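Local coordinates for protein response regulator aspartate phosphatase I (Bacillus subtilis subsp. subtilis, PDB 4I1A) that dephosphorylates the sporulation phosphotransferase Spo0F and promotes ICEBs1 gene expression, excision and transfer by inactivating the repressor ImmR, at residues Y106-M111 and A125-A129; H227-G231 and H246-A250; T263-F267 and Y301-F305; F267-Y271 and L308-F313; S341-D346 and Y360-S364. One frame throughout, in Å; residues are numbered along the deposited sequence.

How the interactions relate
Five helix-helix contacts sample an all-helical chain with tetratricopeptide repeats and no ligand bound. Interactions 1, 2 and 5 each join two consecutive antiparallel helices, whereas interactions 3 and 4 join helices 261-275 and 299-313, nearly parallel with one helix between them in sequence. Interactions 3 and 4 share F267, and their centres are about 9 Å apart. Interaction 2 touches both: M228 SD lies 3.4 Å from T265 OG1 of interaction 3, and L247 CD1 lies 3.9 Å from T268 CG2 of interaction 4. Interaction 4 meets interaction 5 where L311 packs on V344. Interaction 1 stands apart, its nearest atoms about 21 Å from those of interaction 2.

Interaction 1 (Y106-M111 and A125-A129); sequences YFFKGM and AYRIA
A125 turns its CB toward the first helix, where it rests 3.7 Å from Y106 O and also meets G110 N, with the methylenes of K109 passing at the margin. The two CA atoms of A125 and G110 approach to 5.1 Å. Y126 follows, starting away from the first segment, but its ring returns: CG is anti to the carbonyl carbon (chi1 -75°), and the ring lies along the backbone of residues 107-111. G110, without a side chain, lets one face of this ring lie over its CA, which is 4.1 Å from the Y126 ring centroid. Y126 CE1 abuts the edge of the F107 ring, 3.7 Å from F107 CD1. The hydroxyl ends beside M111, with Y126 OH 3.5 Å from M111 CG; it is also near M111 N, but the angle there is too poor for a hydrogen bond. I128 supplies the closest ring contact. A chi1 of 64° sends CG1 between the backbone N and the carbonyl carbon, and CD1 then sits 3.3 Å from the centroid of the Y106 ring, almost on its normal. A129 closes the row, its CB 3.8 Å from Y106 CB. F107 and Y126 also pack on helix 139-155, through F145 and V152 respectively. No hydrogen bond crosses between the segments, so this antiparallel helical hairpin is held by apolar and CH-pi contacts, with G110 and two alanines letting rings and backbone come close.

Interaction 2 (H227-G231 and H246-A250); sequences HMNIG and HLILA
H227 ND1 and H246 ND1 meet at 3.1 Å in the hydrogen bond that joins the two segments, with an angle of 151°. Either nitrogen could donate, so a neutral pair would probably carry its ND1 proton on one ring and present a lone pair from the other. The imidazoles touch rim to rim, their planes 44° apart, and each has an aliphatic cover from the opposite helix. On H227 it is L249, whose CB lies 3.8 Å from the ring centroid while CD1 reaches CE1. On H246 it is I230: the torsion that swings CG2 opposite the backbone N brings that methyl over the middle of the ring, 3.4 Å from the centroid. At the histidines the backbones come close, H227 CA to H246 CA being 5.0 Å. A250 CB packs against H227 CB and M228 N, and L247 CG rests 4.0 Å from G231 CA. M228 continues to F261 and T265 of helix 261-275, while I230 leans on F207 and L208 of helix 200-215. A small residue on each helix, at an antiparallel crossing of -155°, fits the small glycine and alanine positions of a tetratricopeptide hairpin, here the predicted fourth repeat.

Interaction 3 (T263-F267 and Y301-F305); sequences TKTLF and YSAKF
F267 is held between two aromatic rings of the facing helix in two different ways, making a three-ring cluster. Toward F305 it offers its own edge: CD1 stands above the middle of the F305 ring in a T-shaped pair, centroids 5.3 Å apart and planes at 78°. Toward Y301 the roles are reversed, for the edge of the tyrosine is directed at the face of F267 in an offset edge-to-face arrangement with planes at 68°. The CG of F267 is turned opposite its backbone N, which carries the ring across to the facing backbone, where CE1 lies 3.4 Å from K304 O, near the ring plane. F305 CZ in return presses into the base of the same residue, 3.6 Å from F267 CB. The two helices run almost parallel, 9° apart, with axes 10.9 Å from each other. This is the stacking of tetratricopeptide superhelices, in which a helix packs on the next but one, and helix 279-295 between them in sequence covers T263 and F305 through I292 and F286. The large rings span this wide interhelical gap. Around Y301, T263 CG2 lies 3.5 Å from Y301 CB and also reaches the edge of F305; next to it the extended methylenes of K264 run past the phenol oxygen, K264 CG being 3.4 Å from Y301 OH, while K264 CA lies over the tyrosine face. Of the K304 side chain, CB meets F267, 3.5 Å from CE1; NZ turns off to salt bridges with E300 and D336.

Interaction 4 (F267-Y271 and L308-F313); sequences FTLTY and LEGLFF
L308 reaches between F267, T270 and Y271, across the gap between two helices of a tetratricopeptide superhelix that run in the same general direction at 25°. Its CB points at helix 261-275 and carries the chain into the groove. CG, set beside the backbone N by a chi1 of -65°, comes 3.7 Å from F267 CE1. There the two methyls part. CD1 goes to T270, 3.6 Å from CG2, and also touches F267 CE1. CD2 goes the other way, onto the face of Y271, 3.7 Å from the ring centroid and displaced toward Y271 CG and CD1. With axes 12.0 Å apart, the helices meet here through side chains, and this leucine carries the largest share of the interface. Past it the facing helix widens into a pi-type turn over residues 309-313, and F312 and F313 both direct their CB toward the first segment. The edge of F312 meets Y271, F312 CE2 lying 3.7 Å from Y271 CE1, the two side chains crossing at about a right angle. F312 CB lies over the face of the F313 ring. The hydroxyl of T270 is engaged on its own helix, OG1 bonding to L266 O, which leaves the methyl CG2 for the apolar contacts. Y271 is also in a cation-pi contact with K275, and L311 packs on V344 and Y347 of helix 334-351. At the edge of the F313 ring, CE2 stops 3.8 Å from T270 CG2.

Interaction 5 (S341-D346 and Y360-S364); sequences SIEVAD and YYRMS
A345 and Y361 pack tightly: A345 CB sits 3.3 Å from the centroid of the Y361 ring, close to the normal and over its centre. Y361 sets out away from the first helix, but a chi1 of -73°, CG opposite the carbonyl carbon, folds the ring back across the alanine. A345 CB also touches Y360 CB at 3.8 Å, and V344 CG1 covers the middle of the Y360 ring, 3.8 Å from its centroid. S341 is packed just as closely. Its OG lies 3.2 Å from S364 CB, and its CB meets M363 CE at 3.4 Å, at the end of a methionine chain bent at chi3. The serine hydroxyl, though buried, is satisfied on its own helix by V337 O and E338 O. The partly exposed margin is more polar and, at I342, looser: I342 CG1 touches S364 CB at 3.7 Å. Y361 OH donates to D346 OD1 at 2.6 Å, using the anti lone pair of that oxygen; the carboxylate is turned 52° from the ring plane, and the bond ties the phenol to the helix it covers. A negative carboxylate would probably strengthen so short a bond. This antiparallel pair, at -161°, belongs to the predicted sixth tetratricopeptide repeat. Its inner face rests on the helices before it: V344 and Y360 meet I321, S341 and M363 meet F325 of helix 318-330, and V344 also reaches I307 of helix 299-313.

Interaction 1 (Y106-M111 and A125-A129)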
# COMPACT_ATOMS: atom_id res chain seq x y z
N TYR A 106 -27.97 11.04 -0.34
CA TYR A 106 -27.02 10.87 -1.43
C TYR A 106 -25.64 10.46 -0.91
O TYR A 106 -24.93 9.69 -1.55
CB TYR A 106 -26.93 12.14 -2.28
CG TYR A 106 -28.15 12.39 -3.14
CD1 TYR A 106 -28.85 11.34 -3.72
CD2 TYR A 106 -28.62 13.68 -3.35
CE1 TYR A 106 -29.97 11.56 -4.50
CE2 TYR A 106 -29.74 13.92 -4.13
CZ TYR A 106 -30.41 12.86 -4.71
OH TYR A 106 -31.53 13.08 -5.49
N PHE A 107 -25.27 10.98 0.25
CA PHE A 107 -23.99 10.66 0.87
C PHE A 107 -23.94 9.18 1.23
O PHE A 107 -23.06 8.45 0.77
CB PHE A 107 -23.76 11.51 2.12
CG PHE A 107 -22.37 11.42 2.69
CD1 PHE A 107 -21.31 10.98 1.92
CD2 PHE A 107 -22.12 11.78 4.01
CE1 PHE A 107 -20.02 10.90 2.44
CE2 PHE A 107 -20.83 11.71 4.54
CZ PHE A 107 -19.79 11.26 3.75
N PHE A 108 -24.90 8.76 2.05
CA PHE A 108 -24.97 7.37 2.50
C PHE A 108 -25.02 6.42 1.30
O PHE A 108 -24.34 5.39 1.29
CB PHE A 108 -26.19 7.16 3.41
CG PHE A 108 -26.20 8.06 4.63
CD1 PHE A 108 -25.03 8.62 5.13
CD2 PHE A 108 -27.40 8.35 5.28
CE1 PHE A 108 -25.05 9.45 6.24
CE2 PHE A 108 -27.42 9.18 6.40
CZ PHE A 108 -26.25 9.72 6.87
N LYS A 109 -25.81 6.79 0.30
CA LYS A 109 -25.93 6.02 -0.94
C LYS A 109 -24.56 5.80 -1.61
O LYS A 109 -24.27 4.72 -2.12
CB LYS A 109 -26.89 6.73 -1.90
CG LYS A 109 -27.34 5.88 -3.09
CD LYS A 109 -27.96 6.76 -4.19
CE LYS A 109 -27.99 6.04 -5.55
NZ LYS A 109 -28.41 6.95 -6.69
N GLY A 110 -23.73 6.84 -1.60
CA GLY A 110 -22.40 6.76 -2.18
C GLY A 110 -21.52 5.76 -1.45
O GLY A 110 -20.85 4.93 -2.08
N MET A 111 -21.53 5.83 -0.12
CA MET A 111 -20.82 4.88 0.71
C MET A 111 -21.39 3.49 0.50
O MET A 111 -20.68 2.49 0.56
CB MET A 111 -21.01 5.24 2.17
CG MET A 111 -20.24 6.44 2.65
SD MET A 111 -20.77 6.74 4.34
CE MET A 111 -19.47 7.80 4.94
N ALA A 125 -23.20 9.49 -7.04
CA ALA A 125 -24.02 9.90 -5.91
C ALA A 125 -23.31 10.97 -5.09
O ALA A 125 -23.93 11.94 -4.65
CB ALA A 125 -24.35 8.70 -5.04
N TYR A 126 -22.01 10.79 -4.89
CA TYR A 126 -21.18 11.79 -4.23
C TYR A 126 -21.22 13.13 -4.97
O TYR A 126 -21.20 14.19 -4.35
CB TYR A 126 -19.73 11.30 -4.17
CG TYR A 126 -19.45 10.23 -3.13
CD1 TYR A 126 -20.21 10.11 -1.97
CD2 TYR A 126 -18.39 9.34 -3.31
CE1 TYR A 126 -19.94 9.13 -1.03
CE2 TYR A 126 -18.11 8.37 -2.38
CZ TYR A 126 -18.88 8.26 -1.24
OH TYR A 126 -18.59 7.28 -0.32
N ARG A 127 -21.27 13.08 -6.31
CA ARG A 127 -21.22 14.31 -7.11
C ARG A 127 -22.42 15.22 -6.84
O ARG A 127 -22.30 16.45 -6.91
CB ARG A 127 -21.10 14.00 -8.61
CG ARG A 127 -19.69 13.64 -9.10
CD ARG A 127 -19.55 13.86 -10.62
NE ARG A 127 -18.46 13.07 -11.20
CZ ARG A 127 -17.17 13.40 -11.15
NH1 ARG A 127 -16.79 14.52 -10.55
NH2 ARG A 127 -16.26 12.61 -11.70
N ILE A 128 -23.56 14.63 -6.51
CA ILE A 128 -24.74 15.43 -6.20
C ILE A 128 -24.81 15.76 -4.72
O ILE A 128 -25.29 16.83 -4.34
CB ILE A 128 -26.05 14.78 -6.69
CG1 ILE A 128 -26.32 13.46 -5.98
CG2 ILE A 128 -25.99 14.55 -8.20
CD1 ILE A 128 -27.44 12.68 -6.62
N ALA A 129 -24.30 14.86 -3.88
CA ALA A 129 -24.19 15.12 -2.45
C ALA A 129 -23.33 16.36 -2.23
O ALA A 129 -23.61 17.18 -1.35
CB ALA A 129 -23.60 13.92 -1.74

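Interaction 2 (H227-G231 and H246-A250)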
# COMPACT_ATOMS: atom_id res chain seq x y z
N HIS A 227 5.11 3.43 10.84
CA HIS A 227 6.41 2.76 10.76
C HIS A 227 6.52 1.89 9.51
O HIS A 227 7.49 1.98 8.76
CB HIS A 227 6.66 1.89 11.99
CG HIS A 227 7.13 2.66 13.19
ND1 HIS A 227 8.09 3.65 13.11
CD2 HIS A 227 6.78 2.59 14.49
CE1 HIS A 227 8.31 4.15 14.31
NE2 HIS A 227 7.52 3.53 15.17
N MET A 228 5.51 1.06 9.28
CA MET A 228 5.49 0.17 8.13
C MET A 228 5.60 0.96 6.82
O MET A 228 6.43 0.65 5.95
CB MET A 228 4.22 -0.69 8.13
CG MET A 228 4.15 -1.74 7.01
SD MET A 228 2.52 -2.53 6.87
CE MET A 228 1.51 -1.18 6.31
N ASN A 229 4.78 1.99 6.69
CA ASN A 229 4.75 2.77 5.46
C ASN A 229 6.02 3.59 5.27
O ASN A 229 6.50 3.75 4.14
CB ASN A 229 3.52 3.65 5.44
CG ASN A 229 2.27 2.87 5.11
OD1 ASN A 229 2.26 2.08 4.17
ND2 ASN A 229 1.21 3.09 5.89
N ILE A 230 6.57 4.09 6.37
CA ILE A 230 7.87 4.73 6.36
C ILE A 230 8.94 3.78 5.84
O ILE A 230 9.71 4.13 4.95
CB ILE A 230 8.25 5.28 7.75
CG1 ILE A 230 7.44 6.55 8.05
CG2 ILE A 230 9.72 5.63 7.81
CD1 ILE A 230 7.52 7.00 9.50
N GLY A 231 8.96 2.56 6.40
CA GLY A 231 9.89 1.53 5.96
C GLY A 231 9.73 1.21 4.49
O GLY A 231 10.72 1.01 3.78
N HIS A 246 12.61 0.99 10.91
CA HIS A 246 11.19 1.32 11.00
C HIS A 246 10.30 0.07 10.88
O HIS A 246 9.25 -0.01 11.51
CB HIS A 246 10.80 2.36 9.95
CG HIS A 246 11.17 3.76 10.33
ND1 HIS A 246 10.39 4.53 11.16
CD2 HIS A 246 12.24 4.52 10.01
CE1 HIS A 246 10.96 5.71 11.33
NE2 HIS A 246 12.09 5.73 10.64
N LEU A 247 10.75 -0.90 10.09
CA LEU A 247 9.98 -2.12 9.87
C LEU A 247 9.92 -3.05 11.08
O LEU A 247 8.89 -3.67 11.33
CB LEU A 247 10.48 -2.87 8.63
CG LEU A 247 10.12 -2.25 7.27
CD1 LEU A 247 11.02 -2.80 6.17
CD2 LEU A 247 8.65 -2.47 6.91
N ILE A 248 11.01 -3.15 11.84
CA ILE A 248 10.98 -3.96 13.05
C ILE A 248 10.16 -3.30 14.15
O ILE A 248 9.58 -3.99 14.98
CB ILE A 248 12.39 -4.31 13.61
CG1 ILE A 248 13.15 -3.05 14.02
CG2 ILE A 248 13.18 -5.13 12.61
CD1 ILE A 248 14.16 -3.31 15.12
N LEU A 249 10.13 -1.97 14.17
CA LEU A 249 9.31 -1.25 15.14
C LEU A 249 7.85 -1.55 14.85
O LEU A 249 7.05 -1.76 15.78
CB LEU A 249 9.58 0.25 15.07
CG LEU A 249 10.91 0.73 15.66
CD1 LEU A 249 11.04 2.26 15.63
CD2 LEU A 249 11.08 0.22 17.09
N ALA A 250 7.51 -1.60 13.57
CA ALA A 250 6.17 -1.98 13.15
C ALA A 250 5.90 -3.42 13.54
O ALA A 250 4.83 -3.76 14.05
CB ALA A 250 6.01 -1.80 11.65

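Interaction 3 (T263-F267 and Y301-F305)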
# COMPACT_ATOMS: atom_id res chain seq x y z
N THR A 263 2.11 -9.93 7.96
CA THR A 263 2.70 -10.68 6.86
C THR A 263 3.45 -9.77 5.88
O THR A 263 4.57 -10.07 5.45
CB THR A 263 1.62 -11.50 6.10
OG1 THR A 263 0.95 -12.37 7.03
CG2 THR A 263 2.27 -12.32 5.02
N LYS A 264 2.83 -8.65 5.53
CA LYS A 264 3.37 -7.70 4.58
C LYS A 264 4.65 -7.04 5.11
O LYS A 264 5.61 -6.82 4.38
CB LYS A 264 2.30 -6.65 4.26
CG LYS A 264 2.81 -5.37 3.65
CD LYS A 264 1.68 -4.50 3.14
CE LYS A 264 2.22 -3.39 2.24
NZ LYS A 264 1.20 -2.37 1.85
N THR A 265 4.64 -6.75 6.41
CA THR A 265 5.80 -6.21 7.10
C THR A 265 6.97 -7.21 7.11
O THR A 265 8.13 -6.82 6.92
CB THR A 265 5.41 -5.84 8.55
OG1 THR A 265 4.31 -4.94 8.53
CG2 THR A 265 6.57 -5.22 9.33
N LEU A 266 6.69 -8.48 7.35
CA LEU A 266 7.75 -9.50 7.35
C LEU A 266 8.26 -9.70 5.93
O LEU A 266 9.45 -9.94 5.70
CB LEU A 266 7.27 -10.83 7.93
CG LEU A 266 7.18 -10.87 9.46
CD1 LEU A 266 6.21 -11.96 9.91
CD2 LEU A 266 8.58 -11.06 10.08
N PHE A 267 7.36 -9.59 4.98
CA PHE A 267 7.75 -9.74 3.59
C PHE A 267 8.73 -8.65 3.20
O PHE A 267 9.82 -8.93 2.69
CB PHE A 267 6.52 -9.75 2.67
CG PHE A 267 6.88 -9.76 1.22
CD1 PHE A 267 7.13 -10.96 0.56
CD2 PHE A 267 7.03 -8.56 0.51
CE1 PHE A 267 7.48 -10.98 -0.78
CE2 PHE A 267 7.39 -8.58 -0.84
CZ PHE A 267 7.62 -9.79 -1.48
N TYR A 301 0.55 -13.48 -0.35
CA TYR A 301 1.91 -13.33 0.16
C TYR A 301 2.67 -14.65 0.08
O TYR A 301 3.90 -14.68 -0.04
CB TYR A 301 1.93 -12.69 1.54
CG TYR A 301 1.90 -11.19 1.40
CD1 TYR A 301 3.07 -10.47 1.16
CD2 TYR A 301 0.70 -10.49 1.43
CE1 TYR A 301 3.04 -9.10 0.99
CE2 TYR A 301 0.66 -9.13 1.25
CZ TYR A 301 1.83 -8.44 1.04
OH TYR A 301 1.78 -7.08 0.87
N SER A 302 1.91 -15.75 0.09
CA SER A 302 2.47 -17.07 -0.13
C SER A 302 3.15 -17.12 -1.51
O SER A 302 4.28 -17.57 -1.63
CB SER A 302 1.38 -18.13 -0.01
OG SER A 302 1.88 -19.41 -0.34
N ALA A 303 2.47 -16.61 -2.53
CA ALA A 303 3.07 -16.49 -3.86
C ALA A 303 4.23 -15.49 -3.85
O ALA A 303 5.27 -15.70 -4.50
CB ALA A 303 2.01 -16.09 -4.88
N LYS A 304 4.08 -14.40 -3.11
CA LYS A 304 5.14 -13.41 -3.07
C LYS A 304 6.40 -13.93 -2.37
O LYS A 304 7.52 -13.70 -2.85
CB LYS A 304 4.64 -12.09 -2.47
CG LYS A 304 3.71 -11.33 -3.42
CD LYS A 304 2.99 -10.17 -2.73
CE LYS A 304 2.25 -9.33 -3.78
NZ LYS A 304 1.27 -8.38 -3.19
N PHE A 305 6.24 -14.63 -1.24
CA PHE A 305 7.40 -15.29 -0.60
C PHE A 305 8.08 -16.29 -1.54
O PHE A 305 9.31 -16.39 -1.56
CB PHE A 305 7.02 -15.95 0.73
CG PHE A 305 6.97 -14.98 1.87
CD1 PHE A 305 8.14 -14.41 2.38
CD2 PHE A 305 5.75 -14.59 2.42
CE1 PHE A 305 8.09 -13.49 3.43
CE2 PHE A 305 5.70 -13.67 3.47
CZ PHE A 305 6.87 -13.13 3.98

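Interaction 4 (F267-Y271 and L308-F313)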
# COMPACT_ATOMS: atom_id res chain seq x y z
N PHE A 267 7.36 -9.59 4.98
CA PHE A 267 7.75 -9.74 3.59
C PHE A 267 8.73 -8.65 3.20
O PHE A 267 9.82 -8.93 2.69
CB PHE A 267 6.52 -9.75 2.67
CG PHE A 267 6.88 -9.76 1.22
CD1 PHE A 267 7.13 -10.96 0.56
CD2 PHE A 267 7.03 -8.56 0.51
CE1 PHE A 267 7.48 -10.98 -0.78
CE2 PHE A 267 7.39 -8.58 -0.84
CZ PHE A 267 7.62 -9.79 -1.48
N THR A 268 8.33 -7.40 3.45
CA THR A 268 9.13 -6.23 3.12
C THR A 268 10.48 -6.27 3.85
O THR A 268 11.52 -5.95 3.28
CB THR A 268 8.37 -4.92 3.47
OG1 THR A 268 7.03 -5.02 2.96
CG2 THR A 268 9.06 -3.67 2.87
N LEU A 269 10.44 -6.68 5.11
CA LEU A 269 11.65 -6.83 5.91
C LEU A 269 12.58 -7.86 5.27
O LEU A 269 13.78 -7.62 5.11
CB LEU A 269 11.28 -7.24 7.34
CG LEU A 269 12.35 -7.20 8.43
CD1 LEU A 269 13.17 -5.91 8.38
CD2 LEU A 269 11.70 -7.34 9.79
N THR A 270 12.03 -9.01 4.89
CA THR A 270 12.81 -10.07 4.26
C THR A 270 13.48 -9.55 3.01
O THR A 270 14.69 -9.75 2.79
CB THR A 270 11.91 -11.27 3.85
OG1 THR A 270 11.21 -11.78 4.99
CG2 THR A 270 12.76 -12.37 3.22
N TYR A 271 12.70 -8.89 2.17
CA TYR A 271 13.20 -8.40 0.90
C TYR A 271 14.31 -7.36 1.10
O TYR A 271 15.37 -7.43 0.47
CB TYR A 271 12.06 -7.83 0.07
CG TYR A 271 12.35 -7.78 -1.40
CD1 TYR A 271 13.55 -8.28 -1.91
CD2 TYR A 271 11.43 -7.25 -2.29
CE1 TYR A 271 13.82 -8.23 -3.27
CE2 TYR A 271 11.68 -7.20 -3.64
CZ TYR A 271 12.88 -7.69 -4.13
OH TYR A 271 13.11 -7.63 -5.47
N LEU A 308 10.67 -14.44 -3.61
CA LEU A 308 11.88 -14.25 -2.82
C LEU A 308 12.66 -15.57 -2.72
O LEU A 308 13.89 -15.60 -2.88
CB LEU A 308 11.53 -13.73 -1.43
CG LEU A 308 10.91 -12.34 -1.32
CD1 LEU A 308 10.93 -11.89 0.12
CD2 LEU A 308 11.59 -11.29 -2.25
N GLU A 309 11.94 -16.66 -2.47
CA GLU A 309 12.55 -17.97 -2.37
C GLU A 309 13.31 -18.36 -3.63
O GLU A 309 14.44 -18.85 -3.57
CB GLU A 309 11.50 -19.04 -2.08
CG GLU A 309 12.13 -20.41 -1.83
CD GLU A 309 11.08 -21.47 -1.52
OE1 GLU A 309 9.89 -21.10 -1.45
OE2 GLU A 309 11.46 -22.65 -1.36
N GLY A 310 12.68 -18.14 -4.79
CA GLY A 310 13.31 -18.51 -6.05
C GLY A 310 14.49 -17.61 -6.33
O GLY A 310 15.48 -18.03 -6.90
N LEU A 311 14.35 -16.35 -5.94
CA LEU A 311 15.40 -15.34 -6.08
C LEU A 311 16.57 -15.60 -5.13
O LEU A 311 17.72 -15.54 -5.54
CB LEU A 311 14.78 -13.97 -5.78
CG LEU A 311 14.85 -12.77 -6.74
CD1 LEU A 311 14.89 -13.16 -8.19
CD2 LEU A 311 13.65 -11.88 -6.46
N PHE A 312 16.29 -15.88 -3.85
CA PHE A 312 17.36 -15.84 -2.84
C PHE A 312 17.61 -17.12 -2.04
O PHE A 312 18.73 -17.36 -1.59
CB PHE A 312 17.12 -14.70 -1.84
CG PHE A 312 17.00 -13.33 -2.47
CD1 PHE A 312 18.09 -12.75 -3.11
CD2 PHE A 312 15.81 -12.62 -2.42
CE1 PHE A 312 17.98 -11.49 -3.70
CE2 PHE A 312 15.71 -11.37 -3.01
CZ PHE A 312 16.80 -10.80 -3.64
N PHE A 313 16.56 -17.92 -1.82
CA PHE A 313 16.61 -18.93 -0.75
C PHE A 313 16.49 -20.39 -1.22
O PHE A 313 16.22 -21.29 -0.42
CB PHE A 313 15.55 -18.59 0.30
CG PHE A 313 15.73 -17.22 0.90
CD1 PHE A 313 16.95 -16.84 1.46
CD2 PHE A 313 14.69 -16.30 0.88
CE1 PHE A 313 17.11 -15.58 2.00
CE2 PHE A 313 14.85 -15.02 1.42
CZ PHE A 313 16.06 -14.66 1.99

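Interaction 5 (S341-D346 and Y360-S364)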
# COMPACT_ATOMS: atom_id res chain seq x y z
N SER A 341 7.87 -8.04 -11.30
CA SER A 341 8.61 -8.52 -12.46
C SER A 341 9.71 -7.55 -12.91
O SER A 341 10.73 -7.97 -13.49
CB SER A 341 7.67 -8.81 -13.63
OG SER A 341 7.05 -7.63 -14.09
N ILE A 342 9.52 -6.26 -12.65
CA ILE A 342 10.58 -5.29 -12.91
C ILE A 342 11.75 -5.51 -11.93
O ILE A 342 12.93 -5.49 -12.33
CB ILE A 342 10.07 -3.84 -12.82
CG1 ILE A 342 9.22 -3.49 -14.04
CG2 ILE A 342 11.26 -2.86 -12.64
CD1 ILE A 342 8.40 -2.17 -13.84
N GLU A 343 11.43 -5.72 -10.66
CA GLU A 343 12.46 -5.99 -9.66
C GLU A 343 13.24 -7.25 -10.01
O GLU A 343 14.46 -7.31 -9.87
CB GLU A 343 11.84 -6.14 -8.28
CG GLU A 343 11.18 -4.87 -7.77
CD GLU A 343 11.81 -4.39 -6.49
OE1 GLU A 343 11.06 -4.01 -5.56
OE2 GLU A 343 13.06 -4.40 -6.42
N VAL A 344 12.51 -8.26 -10.48
CA VAL A 344 13.12 -9.52 -10.88
C VAL A 344 13.97 -9.33 -12.13
O VAL A 344 15.09 -9.84 -12.21
CB VAL A 344 12.04 -10.62 -11.09
CG1 VAL A 344 12.68 -11.89 -11.64
CG2 VAL A 344 11.35 -10.93 -9.77
N ALA A 345 13.44 -8.58 -13.09
CA ALA A 345 14.18 -8.23 -14.29
C ALA A 345 15.44 -7.44 -13.97
O ALA A 345 16.50 -7.71 -14.56
CB ALA A 345 13.31 -7.45 -15.27
N ASP A 346 15.35 -6.48 -13.04
CA ASP A 346 16.54 -5.68 -12.68
C ASP A 346 17.63 -6.57 -12.09
O ASP A 346 18.80 -6.48 -12.46
CB ASP A 346 16.21 -4.55 -11.69
CG ASP A 346 15.37 -3.44 -12.32
OD1 ASP A 346 15.20 -3.44 -13.56
OD2 ASP A 346 14.88 -2.57 -11.56
N TYR A 360 11.36 -11.09 -18.13
CA TYR A 360 10.63 -10.42 -17.07
C TYR A 360 10.30 -8.95 -17.38
O TYR A 360 9.29 -8.43 -16.90
CB TYR A 360 11.34 -10.61 -15.72
CG TYR A 360 11.02 -11.98 -15.14
CD1 TYR A 360 9.82 -12.20 -14.47
CD2 TYR A 360 11.90 -13.05 -15.31
CE1 TYR A 360 9.50 -13.44 -13.97
CE2 TYR A 360 11.60 -14.31 -14.80
CZ TYR A 360 10.39 -14.49 -14.14
OH TYR A 360 10.06 -15.72 -13.64
N TYR A 361 11.12 -8.29 -18.19
CA TYR A 361 10.75 -6.96 -18.69
C TYR A 361 9.53 -7.10 -19.59
O TYR A 361 8.60 -6.29 -19.50
CB TYR A 361 11.90 -6.25 -19.43
CG TYR A 361 13.00 -5.74 -18.50
CD1 TYR A 361 12.70 -4.92 -17.41
CD2 TYR A 361 14.34 -6.08 -18.72
CE1 TYR A 361 13.71 -4.45 -16.55
CE2 TYR A 361 15.35 -5.63 -17.86
CZ TYR A 361 15.02 -4.82 -16.78
OH TYR A 361 15.99 -4.37 -15.91
N ARG A 362 9.52 -8.16 -20.41
CA ARG A 362 8.39 -8.44 -21.30
C ARG A 362 7.13 -8.67 -20.50
O ARG A 362 6.06 -8.21 -20.87
CB ARG A 362 8.65 -9.67 -22.18
CG ARG A 362 9.75 -9.45 -23.23
CD ARG A 362 9.84 -10.60 -24.23
NE ARG A 362 9.79 -10.07 -25.58
CZ ARG A 362 9.01 -10.54 -26.54
NH1 ARG A 362 8.23 -11.58 -26.31
NH2 ARG A 362 9.03 -9.98 -27.74
N MET A 363 7.28 -9.35 -19.37
CA MET A 363 6.12 -9.66 -18.55
C MET A 363 5.54 -8.41 -17.91
O MET A 363 4.32 -8.26 -17.82
CB MET A 363 6.47 -10.68 -17.47
CG MET A 363 5.23 -11.25 -16.80
SD MET A 363 5.65 -12.68 -15.82
CE MET A 363 6.37 -11.81 -14.49
N SER A 364 6.42 -7.52 -17.47
CA SER A 364 5.98 -6.24 -16.91
C SER A 364 5.22 -5.42 -17.95
O SER A 364 4.26 -4.73 -17.61
CB SER A 364 7.17 -5.43 -16.39
OG SER A 364 8.01 -5.03 -17.47